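Local coordinates for protein aromatic-amino-acid transaminase TyrB (Burkholderia cenocepacia K56-2Valvano, PDB 4WD2) that probably catalyses the pyridoxal-phosphate-dependent transfer of amino groups between aromatic amino acids and 2-oxo acids, as a class I and II aminotransferase, at residues Ala85-Ala97 and Val236-Asn250. Numbering follows the deposited sequence.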
loop_
_atom_site.group_PDB
_atom_site.type_symbol
_atom_site.label_atom_id
_atom_site.label_comp_id
_atom_site.label_asym_id
_atom_site.label_seq_id
_atom_site.Cartn_x
_atom_site.Cartn_y
_atom_site.Cartn_z
ATOM N N ALA A 85 9.144 14.693 -10.111
ATOM C CA ALA A 85 9.920 13.936 -11.087
ATOM C C ALA A 85 9.004 13.049 -11.924
ATOM O O ALA A 85 9.135 12.979 -13.141
ATOM C CB ALA A 85 10.975 13.099 -10.394
ATOM N N VAL A 86 8.074 12.371 -11.263
ATOM C CA VAL A 86 7.128 11.510 -11.956
ATOM C C VAL A 86 6.254 12.296 -12.925
ATOM O O VAL A 86 6.029 11.869 -14.058
ATOM C CB VAL A 86 6.238 10.758 -10.956
ATOM C CG1 VAL A 86 5.071 10.089 -11.666
ATOM C CG2 VAL A 86 7.066 9.742 -10.212
ATOM N N GLN A 87 5.765 13.452 -12.480
ATOM C CA GLN A 87 4.895 14.275 -13.314
ATOM C C GLN A 87 5.636 14.762 -14.560
ATOM O O GLN A 87 5.100 14.740 -15.675
ATOM C CB GLN A 87 4.361 15.458 -12.513
ATOM C CG GLN A 87 3.258 16.213 -13.218
ATOM C CD GLN A 87 2.911 17.485 -12.502
ATOM O OE1 GLN A 87 3.460 18.545 -12.796
ATOM N NE2 GLN A 87 2.008 17.387 -11.545
ATOM N N SER A 88 6.879 15.183 -14.361
ATOM C CA SER A 88 7.742 15.620 -15.459
ATOM C C SER A 88 8.041 14.480 -16.437
ATOM O O SER A 88 8.014 14.663 -17.656
ATOM C CB SER A 88 9.047 16.186 -14.903
ATOM O OG SER A 88 9.852 16.701 -15.945
ATOM N N LEU A 89 8.334 13.301 -15.904
ATOM C CA LEU A 89 8.630 12.147 -16.746
ATOM C C LEU A 89 7.438 11.757 -17.608
ATOM O O LEU A 89 7.585 11.470 -18.794
ATOM C CB LEU A 89 9.051 10.953 -15.886
ATOM C CG LEU A 89 9.163 9.611 -16.607
ATOM C CD1 LEU A 89 10.307 9.614 -17.616
ATOM C CD2 LEU A 89 9.354 8.499 -15.588
ATOM N N VAL A 90 6.254 11.742 -17.004
ATOM C CA VAL A 90 5.051 11.295 -17.697
ATOM C C VAL A 90 4.540 12.296 -18.735
ATOM O O VAL A 90 4.208 11.909 -19.854
ATOM C CB VAL A 90 3.918 10.995 -16.700
ATOM C CG1 VAL A 90 2.603 10.723 -17.438
ATOM C CG2 VAL A 90 4.287 9.807 -15.832
ATOM N N PHE A 91 4.476 13.575 -18.374
ATOM C CA PHE A 91 3.865 14.572 -19.253
ATOM C C PHE A 91 4.888 15.352 -20.072
ATOM O O PHE A 91 4.530 16.041 -21.031
ATOM C CB PHE A 91 3.011 15.553 -18.439
ATOM C CG PHE A 91 1.827 14.912 -17.765
ATOM C CD1 PHE A 91 1.942 14.372 -16.493
ATOM C CD2 PHE A 91 0.598 14.857 -18.403
ATOM C CE1 PHE A 91 0.859 13.775 -15.874
ATOM C CE2 PHE A 91 -0.496 14.264 -17.781
ATOM C CZ PHE A 91 -0.361 13.720 -16.520
ATOM N N GLY A 92 6.156 15.239 -19.694
ATOM C CA GLY A 92 7.194 16.061 -20.279
ATOM C C GLY A 92 7.342 17.313 -19.442
ATOM O O GLY A 92 6.343 17.918 -19.031
ATOM N N ALA A 93 8.589 17.698 -19.184
ATOM C CA ALA A 93 8.907 18.877 -18.387
ATOM C C ALA A 93 8.194 20.133 -18.872
ATOM O O ALA A 93 7.761 20.956 -18.060
ATOM C CB ALA A 93 10.424 19.113 -18.381
ATOM N N ASP A 94 8.073 20.283 -20.188
ATOM C CA ASP A 94 7.538 21.513 -20.766
ATOM C C ASP A 94 6.025 21.480 -20.999
ATOM O O ASP A 94 5.481 22.349 -21.691
ATOM C CB ASP A 94 8.249 21.821 -22.090
ATOM C CG ASP A 94 7.923 20.812 -23.192
ATOM O OD1 ASP A 94 7.376 19.730 -22.889
ATOM O OD2 ASP A 94 8.222 21.106 -24.371
ATOM N N HIS A 95 5.342 20.483 -20.442
ATOM C CA HIS A 95 3.924 20.334 -20.739
ATOM C C HIS A 95 3.140 21.514 -20.174
ATOM O O HIS A 95 3.350 21.899 -19.029
ATOM C CB HIS A 95 3.375 19.022 -20.191
ATOM C CG HIS A 95 2.095 18.610 -20.836
ATOM N ND1 HIS A 95 0.909 19.294 -20.643
ATOM C CD2 HIS A 95 1.811 17.606 -21.698
ATOM C CE1 HIS A 95 -0.045 18.721 -21.349
ATOM N NE2 HIS A 95 0.474 17.690 -21.996
ATOM N N PRO A 96 2.254 22.111 -20.990
ATOM C CA PRO A 96 1.502 23.291 -20.543
ATOM C C PRO A 96 0.588 23.013 -19.344
ATOM O O PRO A 96 0.385 23.895 -18.521
ATOM C CB PRO A 96 0.678 23.674 -21.783
ATOM C CG PRO A 96 0.653 22.437 -22.634
ATOM C CD PRO A 96 1.987 21.794 -22.401
ATOM N N ALA A 97 0.046 21.806 -19.246
ATOM C CA ALA A 97 -0.809 21.456 -18.118
ATOM C C ALA A 97 0.005 21.391 -16.834
ATOM O O ALA A 97 -0.508 21.659 -15.745
ATOM C CB ALA A 97 -1.514 20.135 -18.367
ATOM N N VAL A 236 -1.329 10.279 -23.203
ATOM C CA VAL A 236 -1.457 11.061 -21.985
ATOM C C VAL A 236 -1.198 12.541 -22.257
ATOM O O VAL A 236 -1.968 13.405 -21.839
ATOM C CB VAL A 236 -0.484 10.547 -20.895
ATOM C CG1 VAL A 236 -0.446 11.493 -19.726
ATOM C CG2 VAL A 236 -0.896 9.149 -20.432
ATOM N N ARG A 237 -0.112 12.823 -22.971
ATOM C CA ARG A 237 0.298 14.198 -23.228
ATOM C C ARG A 237 -0.685 14.909 -24.161
ATOM O O ARG A 237 -0.969 16.093 -23.976
ATOM C CB ARG A 237 1.721 14.228 -23.801
ATOM C CG ARG A 237 2.754 13.650 -22.846
ATOM C CD ARG A 237 4.203 13.764 -23.356
ATOM N NE ARG A 237 5.117 13.100 -22.426
ATOM C CZ ARG A 237 6.437 13.016 -22.576
ATOM N NH1 ARG A 237 7.033 13.558 -23.620
ATOM N NH2 ARG A 237 7.162 12.382 -21.670
ATOM N N GLU A 238 -1.215 14.190 -25.151
ATOM C CA GLU A 238 -2.177 14.789 -26.077
ATOM C C GLU A 238 -3.545 15.026 -25.413
ATOM O O GLU A 238 -4.179 16.053 -25.652
ATOM C CB GLU A 238 -2.327 13.920 -27.333
ATOM C CG GLU A 238 -3.221 14.514 -28.418
ATOM C CD GLU A 238 -2.656 15.790 -29.042
ATOM O OE1 GLU A 238 -1.508 16.168 -28.733
ATOM O OE2 GLU A 238 -3.364 16.421 -29.855
ATOM N N LEU A 239 -3.990 14.094 -24.571
ATOM C CA LEU A 239 -5.205 14.311 -23.777
ATOM C C LEU A 239 -5.080 15.567 -22.915
ATOM O O LEU A 239 -5.988 16.408 -22.874
ATOM C CB LEU A 239 -5.499 13.096 -22.887
ATOM C CG LEU A 239 -6.279 11.921 -23.487
ATOM C CD1 LEU A 239 -6.062 10.653 -22.677
ATOM C CD2 LEU A 239 -7.773 12.239 -23.571
ATOM N N ALA A 240 -3.939 15.701 -22.246
ATOM C CA ALA A 240 -3.692 16.839 -21.369
ATOM C C ALA A 240 -3.518 18.163 -22.130
ATOM O O ALA A 240 -3.980 19.208 -21.665
ATOM C CB ALA A 240 -2.471 16.567 -20.494
ATOM N N ARG A 241 -2.865 18.135 -23.289
ATOM C CA ARG A 241 -2.740 19.351 -24.093
ATOM C C ARG A 241 -4.111 19.866 -24.540
ATOM O O ARG A 241 -4.314 21.071 -24.716
ATOM C CB ARG A 241 -1.856 19.111 -25.322
ATOM C CG ARG A 241 -0.349 19.260 -25.069
ATOM C CD ARG A 241 0.438 19.217 -26.380
ATOM N NE ARG A 241 0.320 17.928 -27.065
ATOM C CZ ARG A 241 1.170 16.911 -26.911
ATOM N NH1 ARG A 241 2.205 17.021 -26.088
ATOM N NH2 ARG A 241 0.984 15.777 -27.581
ATOM N N ARG A 242 -5.050 18.945 -24.718
ATOM C CA ARG A 242 -6.364 19.300 -25.234
ATOM C C ARG A 242 -7.353 19.572 -24.105
ATOM O O ARG A 242 -8.533 19.825 -24.346
ATOM C CB ARG A 242 -6.881 18.193 -26.162
ATOM C CG ARG A 242 -6.108 18.116 -27.482
ATOM C CD ARG A 242 -6.640 17.023 -28.402
ATOM N NE ARG A 242 -8.060 17.207 -28.697
ATOM C CZ ARG A 242 -8.754 16.464 -29.556
ATOM N NH1 ARG A 242 -8.158 15.475 -30.210
ATOM N NH2 ARG A 242 -10.046 16.710 -29.753
ATOM N N GLY A 243 -6.860 19.513 -22.873
ATOM C CA GLY A 243 -7.645 19.877 -21.704
ATOM C C GLY A 243 -8.676 18.858 -21.254
ATOM O O GLY A 243 -9.623 19.196 -20.546
ATOM N N VAL A 244 -8.502 17.606 -21.654
ATOM C CA VAL A 244 -9.467 16.564 -21.316
ATOM C C VAL A 244 -9.234 16.052 -19.893
ATOM O O VAL A 244 -8.098 15.748 -19.526
ATOM C CB VAL A 244 -9.387 15.391 -22.327
ATOM C CG1 VAL A 244 -10.360 14.277 -21.954
ATOM C CG2 VAL A 244 -9.673 15.897 -23.741
ATOM N N PRO A 245 -10.307 15.980 -19.078
ATOM C CA PRO A 245 -10.224 15.387 -17.737
ATOM C C PRO A 245 -9.702 13.961 -17.803
ATOM O O PRO A 245 -10.402 13.084 -18.303
ATOM C CB PRO A 245 -11.679 15.408 -17.242
ATOM C CG PRO A 245 -12.512 15.536 -18.503
ATOM C CD PRO A 245 -11.679 16.421 -19.393
ATOM N N THR A 246 -8.496 13.729 -17.304
ATOM C CA THR A 246 -7.851 12.435 -17.490
ATOM C C THR A 246 -7.184 11.949 -16.212
ATOM O O THR A 246 -6.510 12.718 -15.527
ATOM C CB THR A 246 -6.789 12.511 -18.614
ATOM O OG1 THR A 246 -7.406 12.974 -19.823
ATOM C CG2 THR A 246 -6.134 11.154 -18.859
ATOM N N LEU A 247 -7.363 10.677 -15.885
ATOM C CA LEU A 247 -6.568 10.085 -14.820
ATOM C C LEU A 247 -5.498 9.249 -15.487
ATOM O O LEU A 247 -5.759 8.600 -16.503
ATOM C CB LEU A 247 -7.414 9.234 -13.852
ATOM C CG LEU A 247 -8.535 9.929 -13.067
ATOM C CD1 LEU A 247 -9.808 10.037 -13.889
ATOM C CD2 LEU A 247 -8.815 9.223 -11.758
ATOM N N VAL A 248 -4.289 9.297 -14.934
ATOM C CA VAL A 248 -3.176 8.522 -15.461
ATOM C C VAL A 248 -2.484 7.706 -14.381
ATOM O O VAL A 248 -1.911 8.260 -13.444
ATOM C CB VAL A 248 -2.109 9.410 -16.120
ATOM C CG1 VAL A 248 -1.005 8.525 -16.716
ATOM C CG2 VAL A 248 -2.732 10.307 -17.178
ATOM N N ALA A 249 -2.534 6.386 -14.519
ATOM C CA ALA A 249 -1.782 5.506 -13.635
ATOM C C ALA A 249 -0.501 5.030 -14.317
ATOM O O ALA A 249 -0.559 4.374 -15.348
ATOM C CB ALA A 249 -2.641 4.319 -13.210
ATOM N N ASN A 250 0.656 5.370 -13.752
ATOM C CA ASN A 250 1.923 4.912 -14.315
ATOM C C ASN A 250 2.696 4.051 -13.313
ATOM O O ASN A 250 2.704 4.321 -12.111
ATOM C CB ASN A 250 2.783 6.099 -14.797
ATOM C CG ASN A 250 3.507 6.816 -13.664
ATOM O OD1 ASN A 250 2.893 7.550 -12.884
ATOM N ND2 ASN A 250 4.824 6.622 -13.585
#
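Val90 and Phe91 pack on Val236 and Val248 in a buried contact of two helices with each other and with the central sheet, in the large domain of this fold-type I aminotransferase. Segment 85-91 of helix 80-91 runs at 95° to segment 236-241, and both lie against the mixed sheet that contains strand 246-251. Val90 CG1 meets Val236 CG1 at about a right angle, while its other methyl, CG2, reaches the side chain of Asn250. Phe91 CE2 lies 3.4 Å from Val236 CG1, which approaches the ring obliquely; Val248, Ala240, Ser267 and Val269 also touch the ring. Three side-chain hydrogen bonds join the helix ends. Arg237, extended from CG to NE, lays its guanidinium by the last turn of helix 80-91: Arg237 NE donates to Val90 O (3.0 Å, N-H...O 170°), NH2 weakly to Leu89 O, and NH1 forms a salt bridge with Asp230. Gly92 N lies over one guanidinium face. The His95 ring swings toward helix 234-241 because chi1 (-161°) sets CG trans to the main-chain nitrogen; His95 CE1 sits 3.4 Å from Ala240 CB. His95 ND1 caps helix 96-99 by accepting from Ala97 N, and His95 NE2 donates in the ring plane to a lone pair of Arg237 O (2.9 Å), which also accepts from Arg241 N.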